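Long-range contacts in uncharacterized protein (Arthrobacter sp., PDB 3KOP), which is of unknown function but has a cyclophilin-like fold and belongs to the DUF3830 family: residues 55-60 with 73-78; 100-105 with 126-131. All coordinates share one frame; numbering follows the deposited sequence.

Contact 1: residues 55-60 with 73-78; sequences LPQSSQ and NLVPAF
N73 meets the 57-60 strand with its CB, 3.4 Å from Q60 O, while ND2 passes the S59 backbone N at 3.7 Å and gives its hydrogen bond to L179 O of strand 178-183. CG sits between the backbone N and carbonyl carbon (chi1 70°), which swings ND2 toward the S59 backbone and L179 O. At L74 water takes over: one molecule accepts from L74 N, donates to Q60 O (2.7 Å) and bonds S59 OG, and a second, bound to S59 OG, donates to L74 O at 2.7 Å. These strands form the two arms of a beta hairpin of the cyclophilin-like sheet; the short strand segments run at 121° to each other, well off antiparallel, and no backbone hydrogen bond joins 57-60 to 73-76. V75 lays CG2 3.5 Å from Q57 OE1 and CG1 3.9 Å from S59 CB. From P76 O, another water bridges to Q57 OE1, donating to both. Last, the F78 ring brings CD2 to within 3.9 Å of Q57 CD, ring and amide planes 36° apart. Q57 NE2 binds A54 O; an alanine in place of Q57 would probably leave A54 O and the bridging water without this mate and open a gap beside V75 and F78.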
# COMPACT_ATOMS: atom_id res chain seq x y z
N LEU F 55 -11.22 30.35 14.00
CA LEU F 55 -12.63 30.19 13.66
C LEU F 55 -13.36 31.53 13.74
O LEU F 55 -13.02 32.40 14.57
CB LEU F 55 -13.29 29.17 14.56
CG LEU F 55 -12.74 27.74 14.48
CD1 LEU F 55 -13.47 26.85 15.51
CD2 LEU F 55 -12.79 27.16 13.07
N PRO F 56 -14.39 31.69 12.91
CA PRO F 56 -14.88 30.63 12.01
C PRO F 56 -14.08 30.48 10.71
O PRO F 56 -13.39 31.42 10.31
CB PRO F 56 -16.30 31.11 11.68
CG PRO F 56 -16.21 32.59 11.76
CD PRO F 56 -15.26 32.87 12.88
N GLN F 57 -14.18 29.31 10.09
CA GLN F 57 -13.63 29.06 8.75
C GLN F 57 -14.72 28.43 7.91
O GLN F 57 -15.39 27.43 8.30
CB GLN F 57 -12.41 28.15 8.81
CG GLN F 57 -11.22 28.78 9.49
CD GLN F 57 -10.60 29.90 8.67
OE1 GLN F 57 -10.42 29.76 7.47
NE2 GLN F 57 -10.21 30.99 9.33
N SER F 58 -14.87 28.98 6.72
CA SER F 58 -16.03 28.72 5.92
C SER F 58 -15.69 28.85 4.46
O SER F 58 -15.15 29.86 4.03
CB SER F 58 -17.11 29.72 6.28
OG SER F 58 -18.34 29.40 5.67
N SER F 59 -16.02 27.82 3.71
CA SER F 59 -15.76 27.85 2.30
C SER F 59 -16.53 26.76 1.57
O SER F 59 -17.08 25.87 2.19
CB SER F 59 -14.26 27.69 2.08
OG SER F 59 -13.94 27.77 0.71
N GLN F 60 -16.56 26.86 0.25
CA GLN F 60 -17.20 25.86 -0.63
C GLN F 60 -16.84 24.46 -0.19
O GLN F 60 -15.67 24.16 0.07
CB GLN F 60 -16.71 26.10 -2.07
CG GLN F 60 -17.00 25.00 -3.07
CD GLN F 60 -18.46 24.99 -3.46
OE1 GLN F 60 -18.95 25.99 -3.97
NE2 GLN F 60 -19.16 23.86 -3.24
N ASN F 73 -13.42 21.37 2.98
CA ASN F 73 -13.27 22.66 2.36
C ASN F 73 -11.79 22.97 2.28
O ASN F 73 -10.96 22.22 2.83
CB ASN F 73 -14.11 23.75 3.09
CG ASN F 73 -13.58 24.13 4.48
OD1 ASN F 73 -12.46 23.82 4.84
ND2 ASN F 73 -14.43 24.82 5.27
N LEU F 74 -11.47 24.05 1.57
CA LEU F 74 -10.10 24.50 1.38
C LEU F 74 -10.06 26.00 1.70
O LEU F 74 -10.82 26.77 1.13
CB LEU F 74 -9.65 24.27 -0.05
CG LEU F 74 -9.64 22.84 -0.61
CD1 LEU F 74 -9.29 22.85 -2.10
CD2 LEU F 74 -8.68 21.94 0.18
N VAL F 75 -9.18 26.39 2.60
CA VAL F 75 -9.06 27.78 3.01
C VAL F 75 -7.58 28.21 3.00
O VAL F 75 -6.69 27.36 3.16
CB VAL F 75 -9.66 28.01 4.41
CG1 VAL F 75 -11.20 27.63 4.43
CG2 VAL F 75 -8.87 27.27 5.50
N PRO F 76 -7.32 29.51 2.83
CA PRO F 76 -5.95 29.97 2.99
C PRO F 76 -5.43 29.65 4.39
O PRO F 76 -6.20 29.65 5.36
CB PRO F 76 -6.05 31.50 2.79
CG PRO F 76 -7.39 31.73 2.17
CD PRO F 76 -8.26 30.62 2.58
N ALA F 77 -4.12 29.40 4.50
CA ALA F 77 -3.50 29.18 5.80
C ALA F 77 -3.84 30.34 6.76
O ALA F 77 -3.93 31.51 6.35
CB ALA F 77 -2.01 29.05 5.67
N PHE F 78 -4.07 30.00 8.02
CA PHE F 78 -4.53 30.99 9.01
C PHE F 78 -3.65 31.02 10.25
O PHE F 78 -3.67 31.98 10.97
CB PHE F 78 -6.00 30.73 9.40
CG PHE F 78 -6.33 29.24 9.61
CD1 PHE F 78 -5.91 28.58 10.76
CD2 PHE F 78 -7.00 28.52 8.64
CE1 PHE F 78 -6.20 27.23 10.97
CE2 PHE F 78 -7.30 27.14 8.83
CZ PHE F 78 -6.90 26.51 9.98
O HOH W 1 -8.33 31.00 6.12
O HOH W 2 -13.37 25.45 -0.39
O HOH W 3 -11.63 29.31 0.83

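Contact 2: residues 100-105 with 126-131; sequences FTFTSN and IVDLAV
Four backbone hydrogen bonds join F100 and F102 to D128 and I126. F100 N donates to D128 O and D128 N to F100 O, both at 3.0 Å and in the carbonyl plane of their acceptors; F102 N reaches I126 O almost in line with the carbonyl, whereas I126 N approaches F102 O from 40° above its plane. Both pairs are antiparallel and hydrogen-bonded, and T101 faces V127 between them as a non-hydrogen-bonded pair, where V127 CA makes a CA-H...O contact to F100 O at 3.4 Å. This is the ladder between strands 96-103 and 125-132 of the antiparallel sheet of the cyclophilin-like fold; strand 70-76 flanks 125-132 on its other edge. Among the side chains, D128 lies alongside both phenylalanines, all three on the same face of the sheet. Its CG stands anti to the backbone N (chi1 180°), which sets the carboxylate beside both rings: CG is 3.7 Å from F100 CD1, and OD2 is 3.6 Å from F102 CE2. The carboxylate is tilted 54° from the F100 ring, and D128 CB touches the F102 ring at its edge. A130 CB abuts the F100 ring edge at CE1, 3.8 Å away, and V147 of strand 145-157 touches both phenylalanine side chains. Where the first strand ends, T103 is the N-cap of helix 104-107, its OG1 accepting a weak bond from N105 N.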
# COMPACT_ATOMS: atom_id res chain seq x y z
N PHE F 100 -5.13 19.09 7.01
CA PHE F 100 -4.01 18.89 6.12
C PHE F 100 -3.45 20.23 5.69
O PHE F 100 -4.22 21.17 5.36
CB PHE F 100 -4.44 18.20 4.81
CG PHE F 100 -5.25 16.94 5.00
CD1 PHE F 100 -6.64 16.99 5.24
CD2 PHE F 100 -4.66 15.69 4.85
CE1 PHE F 100 -7.38 15.83 5.36
CE2 PHE F 100 -5.43 14.51 4.96
CZ PHE F 100 -6.76 14.59 5.23
N THR F 101 -2.12 20.31 5.65
CA THR F 101 -1.42 21.46 5.04
C THR F 101 -0.98 21.07 3.63
O THR F 101 -0.30 20.05 3.46
CB THR F 101 -0.18 21.82 5.88
OG1 THR F 101 -0.61 22.22 7.20
CG2 THR F 101 0.66 22.92 5.24
N PHE F 102 -1.40 21.84 2.64
CA PHE F 102 -1.00 21.66 1.25
C PHE F 102 -0.38 22.95 0.71
O PHE F 102 -0.47 24.01 1.35
CB PHE F 102 -2.24 21.33 0.41
CG PHE F 102 -2.82 19.99 0.68
CD1 PHE F 102 -2.07 18.83 0.44
CD2 PHE F 102 -4.12 19.85 1.15
CE1 PHE F 102 -2.62 17.55 0.69
CE2 PHE F 102 -4.67 18.59 1.38
CZ PHE F 102 -3.91 17.44 1.16
N THR F 103 0.22 22.87 -0.47
CA THR F 103 0.60 24.07 -1.23
C THR F 103 -0.30 24.17 -2.47
O THR F 103 -1.06 23.25 -2.76
CB THR F 103 2.04 24.01 -1.67
OG1 THR F 103 2.17 22.98 -2.66
CG2 THR F 103 2.94 23.67 -0.48
N SER F 104 -0.22 25.29 -3.19
CA SER F 104 -0.97 25.45 -4.45
C SER F 104 -0.69 24.33 -5.47
O SER F 104 -1.56 23.98 -6.29
CB SER F 104 -0.62 26.78 -5.11
OG SER F 104 -0.25 27.73 -4.13
N ASN F 105 0.54 23.80 -5.42
CA ASN F 105 0.98 22.71 -6.30
C ASN F 105 0.31 21.37 -6.03
O ASN F 105 0.11 20.58 -6.95
CB ASN F 105 2.49 22.51 -6.21
CG ASN F 105 3.25 23.44 -7.10
OD1 ASN F 105 4.15 24.15 -6.66
ND2 ASN F 105 2.87 23.46 -8.39
N ILE F 126 -2.27 26.25 1.68
CA ILE F 126 -3.71 26.02 1.78
C ILE F 126 -4.00 24.98 2.89
O ILE F 126 -3.23 24.03 3.07
CB ILE F 126 -4.26 25.51 0.43
CG1 ILE F 126 -3.85 26.44 -0.71
CG2 ILE F 126 -5.78 25.27 0.51
CD1 ILE F 126 -3.94 27.88 -0.40
N VAL F 127 -5.10 25.17 3.62
CA VAL F 127 -5.53 24.20 4.61
C VAL F 127 -6.79 23.49 4.11
O VAL F 127 -7.72 24.14 3.59
CB VAL F 127 -5.71 24.85 6.00
CG1 VAL F 127 -6.31 23.86 7.04
CG2 VAL F 127 -4.33 25.39 6.50
N ASP F 128 -6.76 22.17 4.21
CA ASP F 128 -7.90 21.27 3.93
C ASP F 128 -8.44 20.86 5.28
O ASP F 128 -7.74 20.25 6.07
CB ASP F 128 -7.38 20.07 3.14
CG ASP F 128 -8.42 19.05 2.79
OD1 ASP F 128 -9.40 18.82 3.56
OD2 ASP F 128 -8.23 18.41 1.71
N LEU F 129 -9.69 21.23 5.55
CA LEU F 129 -10.42 20.81 6.73
C LEU F 129 -11.48 19.81 6.31
O LEU F 129 -12.35 20.13 5.49
CB LEU F 129 -11.05 21.99 7.47
CG LEU F 129 -10.04 23.03 7.96
CD1 LEU F 129 -10.76 24.36 8.47
CD2 LEU F 129 -9.14 22.45 9.03
N ALA F 130 -11.37 18.59 6.85
CA ALA F 130 -12.12 17.44 6.35
C ALA F 130 -12.90 16.74 7.44
O ALA F 130 -12.45 16.63 8.59
CB ALA F 130 -11.17 16.43 5.62
N VAL F 131 -14.06 16.23 7.04
CA VAL F 131 -14.94 15.46 7.87
C VAL F 131 -15.11 14.08 7.23
O VAL F 131 -15.46 13.97 6.06
CB VAL F 131 -16.32 16.14 7.98
CG1 VAL F 131 -17.36 15.21 8.63
CG2 VAL F 131 -16.19 17.43 8.77

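From the N terminus, helix 45-54 leads into strand 57-63, and contact 1 closes the short hairpin loop as the chain returns along strand 70-76. Only after that does strand 96-103 begin; contact 2 closes a longer loop, part of it not modelled, when strand 125-132 comes back beside it. The two closures therefore follow one another in series, neither nesting nor crossing. They meet laterally in one sheet, since 70-76 and 125-132 are neighbours: V75 O lies 2.7 Å from V127 N and N73 N 3.0 Å from L129 O, both probable hydrogen bonds, and L74 packs on D128. The order across this part of the sheet is thus 57-63, 70-76, 125-132, 96-103.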